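PDB 3IRV: cysteine hydrolase from Pseudomonas syringae pv. phaseolicola 1448A, which is probably a hydrolase of the isochorismatase-like cysteine hydrolase family, its natural substrate not being established. Local coordinates for residues W16-L21 against V139-V144; I168-A173 against A211-R216. All blocks are in the same frame, centred on the assembly; numbering follows the deposited sequence. Where two conformers were deposited one is given.

Interaction 1. Residues W16-L21 against V139-V144; sequences WPINPL and VDTIIV
Ile18 and Thr141, whose CA atoms lie 7.6 Å apart, and Leu21 and Val139, at 7.2 Å, mark the nearest approaches of the loop before strand 23-28 to the start of strand 141-147; the two backbones run 137° apart end to end and exchange no direct hydrogen bond. The apolar part of the contact rests on Ile18. Its CG1 sits beside the backbone N, and an unusual chi2 of -97° carries CD1 inward although the CA-CB bond does not aim at the strand. There CD1 meets CD1 of Ile143 at 4.0 Å, methyl to methyl, the two side chains crossing at about a right angle. The CG2 methyl of Thr141 lies a little farther from the same Ile18 CD1. The polar part passes through two waters. One donates to both Pro17 O, at 2.6 Å, and Thr141 OG1; the other donates to the same two oxygens, the longer of its bonds being 3.2 Å to Pro17 O, and accepts from Asn19 N at 2.8 Å. Thr141 OG1 thus receives two water protons and gives its own to Asp140 OD1 at 2.9 Å, approaching that oxygen from above the carboxylate plane, 49° out of it. The Trp16 side chain touches Ile168 and donates from NE1 to Val167 O; Asp86 of the second subunit packs against Trp16. Since strands 23-28 and 141-147 pair in parallel in the sheet of this isochorismatase-like alpha/beta fold, the contact joins the entries of two neighbouring strands. With its three partners, the threonine hydroxyl is fixed in orientation, and the loop is tied to the strand by ordered water and by branched aliphatic carbon.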
# COMPACT_ATOMS: atom_id res chain seq x y z
N TRP A 16 3.01 -17.81 -9.78
CA TRP A 16 4.19 -17.47 -10.56
C TRP A 16 5.16 -18.63 -10.61
O TRP A 16 5.58 -19.13 -9.56
CB TRP A 16 4.92 -16.27 -9.96
CG TRP A 16 4.10 -15.02 -9.76
CD1 TRP A 16 3.86 -14.40 -8.59
CD2 TRP A 16 3.45 -14.24 -10.78
NE1 TRP A 16 3.12 -13.26 -8.79
CE2 TRP A 16 2.85 -13.14 -10.13
CE3 TRP A 16 3.33 -14.37 -12.18
CZ2 TRP A 16 2.12 -12.17 -10.82
CZ3 TRP A 16 2.61 -13.39 -12.87
CH2 TRP A 16 2.03 -12.30 -12.19
N PRO A 17 5.58 -19.01 -11.83
CA PRO A 17 6.55 -20.09 -11.94
C PRO A 17 7.93 -19.60 -11.49
O PRO A 17 8.36 -18.52 -11.87
CB PRO A 17 6.52 -20.45 -13.43
CG PRO A 17 5.97 -19.26 -14.14
CD PRO A 17 5.18 -18.44 -13.14
N ILE A 18 8.59 -20.38 -10.64
CA ILE A 18 9.85 -19.98 -10.03
C ILE A 18 11.07 -20.38 -10.89
O ILE A 18 11.30 -21.56 -11.15
CB ILE A 18 9.98 -20.53 -8.58
CG1 ILE A 18 8.93 -19.88 -7.66
CG2 ILE A 18 11.37 -20.34 -8.03
CD1 ILE A 18 9.44 -18.71 -6.86
N ASN A 19 11.80 -19.37 -11.35
CA ASN A 19 13.13 -19.56 -11.92
C ASN A 19 14.11 -19.07 -10.87
O ASN A 19 14.18 -17.86 -10.60
CB ASN A 19 13.25 -18.72 -13.19
CG ASN A 19 14.65 -18.74 -13.80
OD1 ASN A 19 15.63 -19.26 -13.23
ND2 ASN A 19 14.75 -18.16 -15.00
N PRO A 20 14.86 -20.00 -10.24
CA PRO A 20 15.74 -19.59 -9.13
C PRO A 20 16.72 -18.46 -9.46
O PRO A 20 16.98 -17.60 -8.61
CB PRO A 20 16.49 -20.88 -8.78
CG PRO A 20 15.61 -21.98 -9.28
CD PRO A 20 14.97 -21.44 -10.52
N LEU A 21 17.23 -18.44 -10.71
CA LEU A 21 18.16 -17.41 -11.18
C LEU A 21 17.54 -16.01 -11.20
O LEU A 21 18.25 -15.00 -11.16
CB LEU A 21 18.65 -17.73 -12.60
CG LEU A 21 19.34 -19.06 -12.89
CD1 LEU A 21 19.58 -19.21 -14.41
CD2 LEU A 21 20.64 -19.18 -12.12
N VAL A 139 16.59 -10.15 -11.49
CA VAL A 139 15.48 -10.78 -10.76
C VAL A 139 14.18 -10.10 -11.15
O VAL A 139 14.13 -8.87 -11.25
CB VAL A 139 15.69 -10.63 -9.24
CG1 VAL A 139 14.41 -10.95 -8.47
CG2 VAL A 139 16.87 -11.50 -8.80
N ASP A 140 13.14 -10.90 -11.39
CA ASP A 140 11.80 -10.33 -11.65
C ASP A 140 10.71 -10.94 -10.77
O ASP A 140 9.52 -10.63 -10.92
CB ASP A 140 11.43 -10.43 -13.14
CG ASP A 140 11.10 -11.85 -13.58
OD1 ASP A 140 11.32 -12.82 -12.83
OD2 ASP A 140 10.62 -12.01 -14.73
N THR A 141 11.12 -11.82 -9.85
CA THR A 141 10.18 -12.50 -8.98
C THR A 141 10.69 -12.40 -7.55
O THR A 141 11.86 -12.70 -7.27
CB THR A 141 10.04 -13.97 -9.39
OG1 THR A 141 9.66 -14.03 -10.78
CG2 THR A 141 8.98 -14.68 -8.51
N ILE A 142 9.82 -11.93 -6.65
CA ILE A 142 10.21 -11.78 -5.24
C ILE A 142 9.24 -12.50 -4.30
O ILE A 142 8.02 -12.44 -4.49
CB ILE A 142 10.37 -10.28 -4.82
CG1 ILE A 142 9.07 -9.48 -5.04
CG2 ILE A 142 11.54 -9.61 -5.58
CD1 ILE A 142 9.16 -8.00 -4.55
N ILE A 143 9.81 -13.15 -3.28
CA ILE A 143 9.02 -13.87 -2.27
C ILE A 143 9.12 -13.04 -1.00
O ILE A 143 10.24 -12.82 -0.51
CB ILE A 143 9.65 -15.26 -2.01
CG1 ILE A 143 9.56 -16.10 -3.30
CG2 ILE A 143 8.96 -15.98 -0.86
CD1 ILE A 143 10.46 -17.35 -3.28
N VAL A 144 7.98 -12.61 -0.44
CA VAL A 144 7.99 -11.65 0.66
C VAL A 144 7.53 -12.34 1.95
O VAL A 144 6.49 -13.02 1.95
CB VAL A 144 7.08 -10.43 0.36
CG1 VAL A 144 6.95 -9.51 1.58
CG2 VAL A 144 7.63 -9.66 -0.87
O HOH W 1 7.91 -15.95 -12.00
O HOH W 2 10.91 -16.74 -11.08

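Interaction 2. Residues I168-A173 against A211-R216; sequences IALSDA and AEVIRR
Val213 turns its two methyls to two residues of strand 166-170: CG1 lies 3.9 Å from Leu170 CD2, and CG2 lies 4.2 Å from Ile168 CD1. The leucine and valine side chains cross at about a right angle, whereas Ile168 runs obliquely to Val213. A chi1 of 96°, well off the staggered value, turns CG1 to Leu170 and CG2 to Ile168. Glu212 and Arg216 each adopt two conformers; in the one described here, Ile168 CD1 also touches the Arg216 guanidinium, 3.9 Å from NH2 and oblique to its plane. There NE bonds Glu212 OE2 at 3.1 Å, nearly in the guanidinium plane and on the anti side of the carboxylate, while NH1 forms a salt bridge with Glu206. Glu212 reaches the other way with OE1, 2.8 Å from Arg215 NH1, making a three-residue charged network along the helix. Past the type I beta turn Leu170-Ala173, a water donates to Asp172 OD2 and accepts from Ala211 N, and Asp172 OD1 bonds Thr210 OG1, so the carboxylate engages the first turn of helix 210-220. The axes of 168-170 and 211-216 approach to 9.9 Å, their N-to-C directions 131° apart, as the helix covers one face of the parallel sheet; Ile143 of strand 141-147 and Leu56 of helix 50-62 close round Val213, and Thr208 of strand 206-208 touches both Ile168 and Leu170.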
# COMPACT_ATOMS: atom_id res chain seq x y z
N ILE A 168 5.21 -12.91 -4.70
CA ILE A 168 4.61 -14.03 -3.96
C ILE A 168 4.66 -13.67 -2.49
O ILE A 168 5.76 -13.43 -1.95
CB ILE A 168 5.42 -15.32 -4.14
CG1 ILE A 168 5.50 -15.70 -5.61
CG2 ILE A 168 4.75 -16.43 -3.32
CD1 ILE A 168 6.44 -16.86 -5.89
N ALA A 169 3.49 -13.59 -1.85
CA ALA A 169 3.43 -13.36 -0.40
C ALA A 169 3.17 -14.70 0.29
O ALA A 169 2.29 -15.47 -0.13
CB ALA A 169 2.30 -12.37 -0.04
N LEU A 170 3.91 -14.95 1.36
CA LEU A 170 3.75 -16.23 2.08
C LEU A 170 2.72 -16.07 3.21
O LEU A 170 2.92 -15.30 4.18
CB LEU A 170 5.11 -16.67 2.63
CG LEU A 170 6.16 -16.92 1.54
CD1 LEU A 170 7.45 -17.38 2.19
CD2 LEU A 170 5.65 -17.93 0.52
N SER A 171 1.59 -16.78 3.09
CA SER A 171 0.51 -16.69 4.06
C SER A 171 0.91 -17.04 5.50
O SER A 171 0.38 -16.44 6.45
CB SER A 171 -0.67 -17.55 3.63
OG SER A 171 -0.26 -18.89 3.52
N ASP A 172 1.87 -17.95 5.66
CA ASP A 172 2.25 -18.39 7.00
C ASP A 172 3.59 -17.80 7.46
O ASP A 172 4.18 -18.25 8.47
CB ASP A 172 2.25 -19.93 7.06
CG ASP A 172 3.29 -20.56 6.15
OD1 ASP A 172 3.69 -19.96 5.12
OD2 ASP A 172 3.74 -21.69 6.47
N ALA A 173 4.08 -16.79 6.73
CA ALA A 173 5.37 -16.20 7.08
C ALA A 173 5.37 -14.68 7.03
O ALA A 173 6.42 -14.05 6.87
CB ALA A 173 6.50 -16.79 6.24
N ALA A 211 5.92 -23.73 2.72
CA ALA A 211 6.22 -25.11 2.29
C ALA A 211 6.08 -25.28 0.79
O ALA A 211 6.93 -25.88 0.14
CB ALA A 211 5.35 -26.13 3.02
N GLU A 212 5.01 -24.72 0.22
CA GLU A 212 4.83 -24.86 -1.23
C GLU A 212 5.87 -24.08 -2.01
O GLU A 212 6.36 -24.57 -3.03
CB GLU A 212 3.42 -24.54 -1.74
CG GLU A 212 3.32 -24.20 -3.27
CD GLU A 212 3.85 -25.28 -4.27
OE1 GLU A 212 4.15 -26.46 -3.90
OE2 GLU A 212 3.96 -24.94 -5.47
N VAL A 213 6.23 -22.88 -1.56
CA VAL A 213 7.28 -22.17 -2.27
C VAL A 213 8.66 -22.86 -2.21
O VAL A 213 9.40 -22.87 -3.19
CB VAL A 213 7.31 -20.66 -1.87
CG1 VAL A 213 8.34 -20.37 -0.81
CG2 VAL A 213 7.54 -19.79 -3.12
N ILE A 214 8.96 -23.48 -1.07
CA ILE A 214 10.19 -24.27 -0.91
C ILE A 214 10.19 -25.44 -1.90
O ILE A 214 11.19 -25.68 -2.58
CB ILE A 214 10.34 -24.76 0.55
CG1 ILE A 214 10.70 -23.57 1.46
CG2 ILE A 214 11.38 -25.90 0.66
CD1 ILE A 214 10.71 -23.90 2.95
N ARG A 215 9.06 -26.13 -2.02
CA ARG A 215 8.94 -27.25 -2.97
C ARG A 215 9.16 -26.81 -4.40
O ARG A 215 9.83 -27.49 -5.19
CB ARG A 215 7.57 -27.90 -2.83
CG ARG A 215 7.46 -28.66 -1.54
CD ARG A 215 6.30 -29.62 -1.55
NE ARG A 215 5.39 -29.35 -0.44
CZ ARG A 215 4.21 -28.74 -0.60
NH1 ARG A 215 3.80 -28.36 -1.83
NH2 ARG A 215 3.45 -28.52 0.47
N ARG A 216 8.60 -25.65 -4.71
CA ARG A 216 8.68 -25.06 -6.04
C ARG A 216 10.12 -24.65 -6.36
O ARG A 216 10.58 -24.81 -7.49
CB ARG A 216 7.74 -23.87 -6.12
CG ARG A 216 7.10 -23.70 -7.46
CD ARG A 216 6.37 -22.38 -7.52
NE ARG A 216 5.06 -22.44 -6.91
CZ ARG A 216 4.30 -21.38 -6.65
NH1 ARG A 216 3.11 -21.54 -6.08
NH2 ARG A 216 4.73 -20.15 -6.95
O HOH W 3 4.38 -23.81 5.14

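How the interactions relate
Interactions 1 and 2, their centres 12 Å apart, meet on adjacent parallel strands, 141-147 and 166-170, of the central sheet; probable hydrogen bonds from Val144 N to Ile168 O (2.8 Å) and from Ile168 N to Ile142 O (2.9 Å) join them. Both are largely buried contacts of aliphatic side chains, and both are supplemented by water. Interaction 1 attaches a loop to a strand beginning and relies on shared waters round a hydroxyl; interaction 2 lays a helix on the sheet, with a Glu-Arg network on the more exposed helix side chains beside the apolar contact. Ile18 and Arg216 bridge the two, Ile18 CG1 packing 3.6 Å from Arg216 CD, so the loop packs against both the sheet and the helix that covers it.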